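Local coordinates for adhesin (Neisseria meningitidis, PDB 5MY7), which probably serves as an adhesin and acts as a lysozyme inhibitor, with a domain of the MliC/ACP-like clan, at residues V68-T82 with G85-M97. Residues are numbered along the deposited sequence; the frame is centred on the assembly and turned at random.
Sequences VQMPVNLDKSDNVET and GKEGGYVLGTGVM
The hydroxyl of Thr-82 gives its proton to the carbonyl of Gly-95, OG1 to O 2.7 Å, approaching 26° out of the carbonyl plane. A chi1 of -51° places Thr-82 OG1 beside the residue's own backbone N, and both groups reach Gly-95 O, the amide only weakly. That amide has its main acceptor in Thr-94 O, 2.9 Å from Thr-82 N, and Thr-94 N returns a straighter bond to Thr-82 O. The two threonines thus form an antiparallel hydrogen-bonded pair, at which strand 82-84 joins strand 91-94. Glu-81 CA adds a CH···O contact to Thr-94 O. Just before it, Asp-78 OD1 accepts the amides of Val-80, in an Asx turn, and of Glu-81, from opposite faces of its carboxylate.

At the other end, both backbone polar atoms of Gly-85 are gripped. Its N donates to Pro-71 O (2.9 Å), and its O takes the Asn-73 amide, ND2 to O 3.1 Å, almost in line with the C=O bond. With CG anti to the backbone N (chi1 -170°), the Asn-73 amide lies beside Gly-85 O, while OD1 accepts from Lys-76 N in an Asx motif.

Apolar packing follows. Met-70 bends at its thioether, laying SD 3.9 Å from Tyr-90 CB and bringing CE to Leu-92 CB, whose side chain it crosses at about a right angle. Val-68 CG1 lies 3.9 Å from Tyr-90 CD1, these two side chains also crossing nearly perpendicularly.

Met-70 and Leu-92 also meet Tyr-84, and Leu-92 reaches Ile-107 and Ile-109 of strand 107-110. The contact therefore joins strand 66-71, an outermost strand of one four-stranded antiparallel sheet, to the beta hairpin of strands 82-84 and 91-94 in the other, whose loop holds a type II turn from Lys-86 to Gly-89.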
loop_
_atom_site.group_PDB
_atom_site.type_symbol
_atom_site.label_atom_id
_atom_site.label_comp_id
_atom_site.label_asym_id
_atom_site.label_seq_id
_atom_site.Cartn_x
_atom_site.Cartn_y
_atom_site.Cartn_z
ATOM N N VAL A 68 -8.141 -0.720 -6.942
ATOM C CA VAL A 68 -8.613 -0.268 -5.582
ATOM C C VAL A 68 -7.729 0.875 -5.104
ATOM O O VAL A 68 -6.557 0.642 -4.773
ATOM C CB VAL A 68 -8.605 -1.461 -4.600
ATOM C CG1 VAL A 68 -9.055 -1.042 -3.187
ATOM C CG2 VAL A 68 -9.488 -2.608 -5.162
ATOM N N GLN A 69 -8.272 2.105 -5.121
ATOM C CA GLN A 69 -7.477 3.287 -4.711
ATOM C C GLN A 69 -7.694 3.590 -3.212
ATOM O O GLN A 69 -8.824 3.740 -2.756
ATOM C CB GLN A 69 -7.792 4.541 -5.586
ATOM C CG GLN A 69 -6.821 5.699 -5.236
ATOM C CD GLN A 69 -6.704 6.823 -6.228
ATOM O OE1 GLN A 69 -6.764 6.630 -7.444
ATOM N NE2 GLN A 69 -6.491 8.014 -5.711
ATOM N N MET A 70 -6.609 3.603 -2.472
ATOM C CA MET A 70 -6.625 3.821 -0.999
ATOM C C MET A 70 -5.901 5.132 -0.649
ATOM O O MET A 70 -4.671 5.240 -0.810
ATOM C CB MET A 70 -5.924 2.631 -0.334
ATOM C CG MET A 70 -6.606 1.276 -0.587
ATOM S SD MET A 70 -5.641 -0.173 -0.060
ATOM C CE MET A 70 -4.652 -0.320 -1.542
ATOM N N PRO A 71 -6.658 6.173 -0.231
ATOM C CA PRO A 71 -5.997 7.447 0.104
ATOM C C PRO A 71 -5.077 7.328 1.329
ATOM O O PRO A 71 -5.425 6.581 2.256
ATOM C CB PRO A 71 -7.162 8.365 0.496
ATOM C CG PRO A 71 -8.230 7.431 0.946
ATOM C CD PRO A 71 -8.103 6.243 0.025
ATOM N N VAL A 72 -3.988 8.083 1.382
ATOM C CA VAL A 72 -3.113 8.053 2.566
ATOM C C VAL A 72 -3.948 8.431 3.812
ATOM O O VAL A 72 -4.833 9.326 3.758
ATOM C CB VAL A 72 -1.863 8.913 2.388
ATOM C CG1 VAL A 72 -2.205 10.409 2.364
ATOM C CG2 VAL A 72 -0.780 8.590 3.423
ATOM N N ASN A 73 -3.664 7.733 4.904
ATOM C CA ASN A 73 -4.376 7.960 6.147
ATOM C C ASN A 73 -3.396 8.634 7.126
ATOM O O ASN A 73 -2.606 7.969 7.820
ATOM C CB ASN A 73 -4.933 6.637 6.681
ATOM C CG ASN A 73 -5.880 6.847 7.834
ATOM O OD1 ASN A 73 -5.661 7.734 8.683
ATOM N ND2 ASN A 73 -6.933 6.086 7.854
ATOM N N LEU A 74 -3.464 9.956 7.180
ATOM C CA LEU A 74 -2.498 10.695 8.008
ATOM C C LEU A 74 -2.715 10.476 9.490
ATOM O O LEU A 74 -1.721 10.448 10.278
ATOM C CB LEU A 74 -2.515 12.203 7.711
ATOM C CG LEU A 74 -2.210 12.586 6.278
ATOM C CD1 LEU A 74 -2.390 14.090 6.080
ATOM C CD2 LEU A 74 -0.820 12.128 5.885
ATOM N N ASP A 75 -3.976 10.302 9.911
ATOM C CA ASP A 75 -4.282 10.103 11.368
ATOM C C ASP A 75 -3.692 8.829 11.934
ATOM O O ASP A 75 -3.333 8.781 13.114
ATOM C CB ASP A 75 -5.793 10.030 11.567
ATOM C CG ASP A 75 -6.473 11.359 11.436
ATOM O OD1 ASP A 75 -5.804 12.404 11.235
ATOM O OD2 ASP A 75 -7.725 11.349 11.584
ATOM N N LYS A 76 -3.574 7.798 11.083
ATOM C CA LYS A 76 -3.111 6.466 11.522
ATOM C C LYS A 76 -1.653 6.176 11.268
ATOM O O LYS A 76 -1.151 5.169 11.792
ATOM C CB LYS A 76 -3.968 5.325 10.960
ATOM C CG LYS A 76 -5.424 5.441 11.267
ATOM C CD LYS A 76 -5.712 5.498 12.768
ATOM C CE LYS A 76 -6.202 4.213 13.315
ATOM N NZ LYS A 76 -7.662 4.195 13.187
ATOM N N SER A 77 -0.999 7.021 10.453
ATOM C CA SER A 77 0.407 6.892 10.119
ATOM C C SER A 77 1.301 7.439 11.223
ATOM O O SER A 77 0.935 8.392 11.917
ATOM C CB SER A 77 0.672 7.579 8.776
ATOM O OG SER A 77 -0.041 6.929 7.694
ATOM N N ASP A 78 2.484 6.833 11.381
ATOM C CA ASP A 78 3.388 7.217 12.482
ATOM C C ASP A 78 4.828 7.283 12.000
ATOM O O ASP A 78 5.049 7.294 10.774
ATOM C CB ASP A 78 3.159 6.350 13.747
ATOM C CG ASP A 78 3.492 4.871 13.550
ATOM O OD1 ASP A 78 4.417 4.570 12.778
ATOM O OD2 ASP A 78 2.820 4.008 14.173
ATOM N N ASN A 79 5.785 7.365 12.928
ATOM C CA ASN A 79 7.195 7.541 12.563
ATOM C C ASN A 79 7.800 6.310 11.858
ATOM O O ASN A 79 8.841 6.451 11.198
ATOM C CB ASN A 79 8.064 8.007 13.782
ATOM C CG ASN A 79 8.051 7.016 14.964
ATOM O OD1 ASN A 79 7.011 6.397 15.259
ATOM N ND2 ASN A 79 9.197 6.877 15.660
ATOM N N VAL A 80 7.198 5.117 12.022
ATOM C CA VAL A 80 7.719 3.849 11.412
ATOM C C VAL A 80 6.806 3.277 10.331
ATOM O O VAL A 80 7.294 2.465 9.541
ATOM C CB VAL A 80 8.091 2.742 12.460
ATOM C CG1 VAL A 80 9.124 3.276 13.427
ATOM C CG2 VAL A 80 6.884 2.209 13.213
ATOM N N GLU A 81 5.509 3.599 10.321
ATOM C CA GLU A 81 4.532 2.898 9.461
ATOM C C GLU A 81 3.617 3.914 8.762
ATOM O O GLU A 81 3.142 4.883 9.390
ATOM C CB GLU A 81 3.633 2.029 10.316
ATOM C CG GLU A 81 2.978 0.827 9.672
ATOM C CD GLU A 81 2.623 -0.245 10.719
ATOM O OE1 GLU A 81 2.767 0.020 11.941
ATOM O OE2 GLU A 81 2.233 -1.354 10.310
ATOM N N THR A 82 3.420 3.739 7.466
ATOM C CA THR A 82 2.415 4.492 6.710
ATOM C C THR A 82 1.211 3.573 6.414
ATOM O O THR A 82 1.410 2.432 5.963
ATOM C CB THR A 82 2.983 5.059 5.378
ATOM O OG1 THR A 82 4.222 5.782 5.612
ATOM C CG2 THR A 82 2.000 5.987 4.683
ATOM N N GLY A 85 -6.022 3.963 3.221
ATOM C CA GLY A 85 -7.373 3.391 3.252
ATOM C C GLY A 85 -8.199 3.912 4.402
ATOM O O GLY A 85 -7.697 4.616 5.271
ATOM N N LYS A 86 -9.477 3.575 4.353
ATOM C CA LYS A 86 -10.477 4.050 5.310
ATOM C C LYS A 86 -11.264 2.873 5.912
ATOM O O LYS A 86 -11.287 1.790 5.322
ATOM C CB LYS A 86 -11.383 5.123 4.672
ATOM C CG LYS A 86 -12.330 4.668 3.577
ATOM C CD LYS A 86 -12.979 5.863 2.824
ATOM C CE LYS A 86 -13.389 5.526 1.384
ATOM N NZ LYS A 86 -14.218 4.283 1.247
ATOM N N GLU A 87 -11.939 3.099 7.054
ATOM C CA GLU A 87 -12.728 2.027 7.682
ATOM C C GLU A 87 -13.780 1.538 6.736
ATOM O O GLU A 87 -14.543 2.340 6.180
ATOM C CB GLU A 87 -13.433 2.476 8.976
ATOM C CG GLU A 87 -14.312 1.370 9.667
ATOM C CD GLU A 87 -13.588 0.028 9.987
ATOM O OE1 GLU A 87 -12.474 0.154 10.387
ATOM O OE2 GLU A 87 -14.093 -1.172 9.910
ATOM N N GLY A 88 -13.844 0.226 6.573
ATOM C CA GLY A 88 -14.758 -0.398 5.609
ATOM C C GLY A 88 -14.223 -0.741 4.240
ATOM O O GLY A 88 -14.897 -1.458 3.468
ATOM N N GLY A 89 -13.054 -0.204 3.921
ATOM C CA GLY A 89 -12.349 -0.522 2.710
ATOM C C GLY A 89 -11.105 -1.405 2.953
ATOM O O GLY A 89 -10.768 -1.838 4.071
ATOM N N TYR A 90 -10.379 -1.637 1.865
ATOM C CA TYR A 90 -9.053 -2.267 1.948
ATOM C C TYR A 90 -8.079 -1.293 2.627
ATOM O O TYR A 90 -8.153 -0.055 2.403
ATOM C CB TYR A 90 -8.520 -2.678 0.545
ATOM C CG TYR A 90 -9.216 -3.921 -0.017
ATOM C CD1 TYR A 90 -10.402 -3.811 -0.749
ATOM C CD2 TYR A 90 -8.665 -5.183 0.137
ATOM C CE1 TYR A 90 -11.031 -4.939 -1.251
ATOM C CE2 TYR A 90 -9.286 -6.320 -0.367
ATOM C CZ TYR A 90 -10.474 -6.194 -1.065
ATOM O OH TYR A 90 -11.108 -7.308 -1.586
ATOM N N VAL A 91 -7.098 -1.854 3.359
ATOM C CA VAL A 91 -6.089 -1.050 4.066
ATOM C C VAL A 91 -4.689 -1.599 3.793
ATOM O O VAL A 91 -4.411 -2.801 4.059
ATOM C CB VAL A 91 -6.376 -1.026 5.598
ATOM C CG1 VAL A 91 -5.265 -0.291 6.363
ATOM C CG2 VAL A 91 -7.735 -0.360 5.877
ATOM N N LEU A 92 -3.814 -0.729 3.289
ATOM C CA LEU A 92 -2.413 -1.074 3.011
ATOM C C LEU A 92 -1.492 -0.490 4.087
ATOM O O LEU A 92 -1.578 0.712 4.374
ATOM C CB LEU A 92 -2.002 -0.642 1.604
ATOM C CG LEU A 92 -0.596 -1.075 1.083
ATOM C CD1 LEU A 92 -0.615 -1.139 -0.440
ATOM C CD2 LEU A 92 0.576 -0.204 1.518
ATOM N N GLY A 93 -0.609 -1.325 4.655
ATOM C CA GLY A 93 0.399 -0.866 5.613
ATOM C C GLY A 93 1.835 -1.130 5.114
ATOM O O GLY A 93 2.118 -2.206 4.504
ATOM N N THR A 94 2.697 -0.131 5.276
ATOM C CA THR A 94 4.095 -0.174 4.816
ATOM C C THR A 94 4.987 0.675 5.710
ATOM O O THR A 94 4.541 1.112 6.780
ATOM C CB THR A 94 4.195 0.216 3.330
ATOM O OG1 THR A 94 5.521 -0.101 2.828
ATOM C CG2 THR A 94 3.868 1.666 3.089
ATOM N N GLY A 95 6.253 0.841 5.330
ATOM C CA GLY A 95 7.158 1.717 6.046
ATOM C C GLY A 95 7.019 3.184 5.678
ATOM O O GLY A 95 5.941 3.669 5.280
ATOM N N VAL A 96 8.090 3.927 5.895
ATOM C CA VAL A 96 8.143 5.321 5.504
ATOM C C VAL A 96 8.448 5.383 3.994
ATOM O O VAL A 96 9.367 4.713 3.502
ATOM C CB VAL A 96 9.137 6.137 6.339
ATOM C CG1 VAL A 96 9.024 7.617 5.952
ATOM C CG2 VAL A 96 8.834 5.974 7.820
ATOM N N MET A 97 7.645 6.174 3.281
ATOM C CA MET A 97 7.651 6.231 1.803
ATOM C C MET A 97 8.110 7.590 1.309
ATOM O O MET A 97 7.429 8.575 1.502
ATOM C CB MET A 97 6.238 5.949 1.285
ATOM C CG MET A 97 5.683 4.601 1.691
ATOM S SD MET A 97 6.607 3.199 1.010
ATOM C CE MET A 97 5.749 2.891 -0.520
#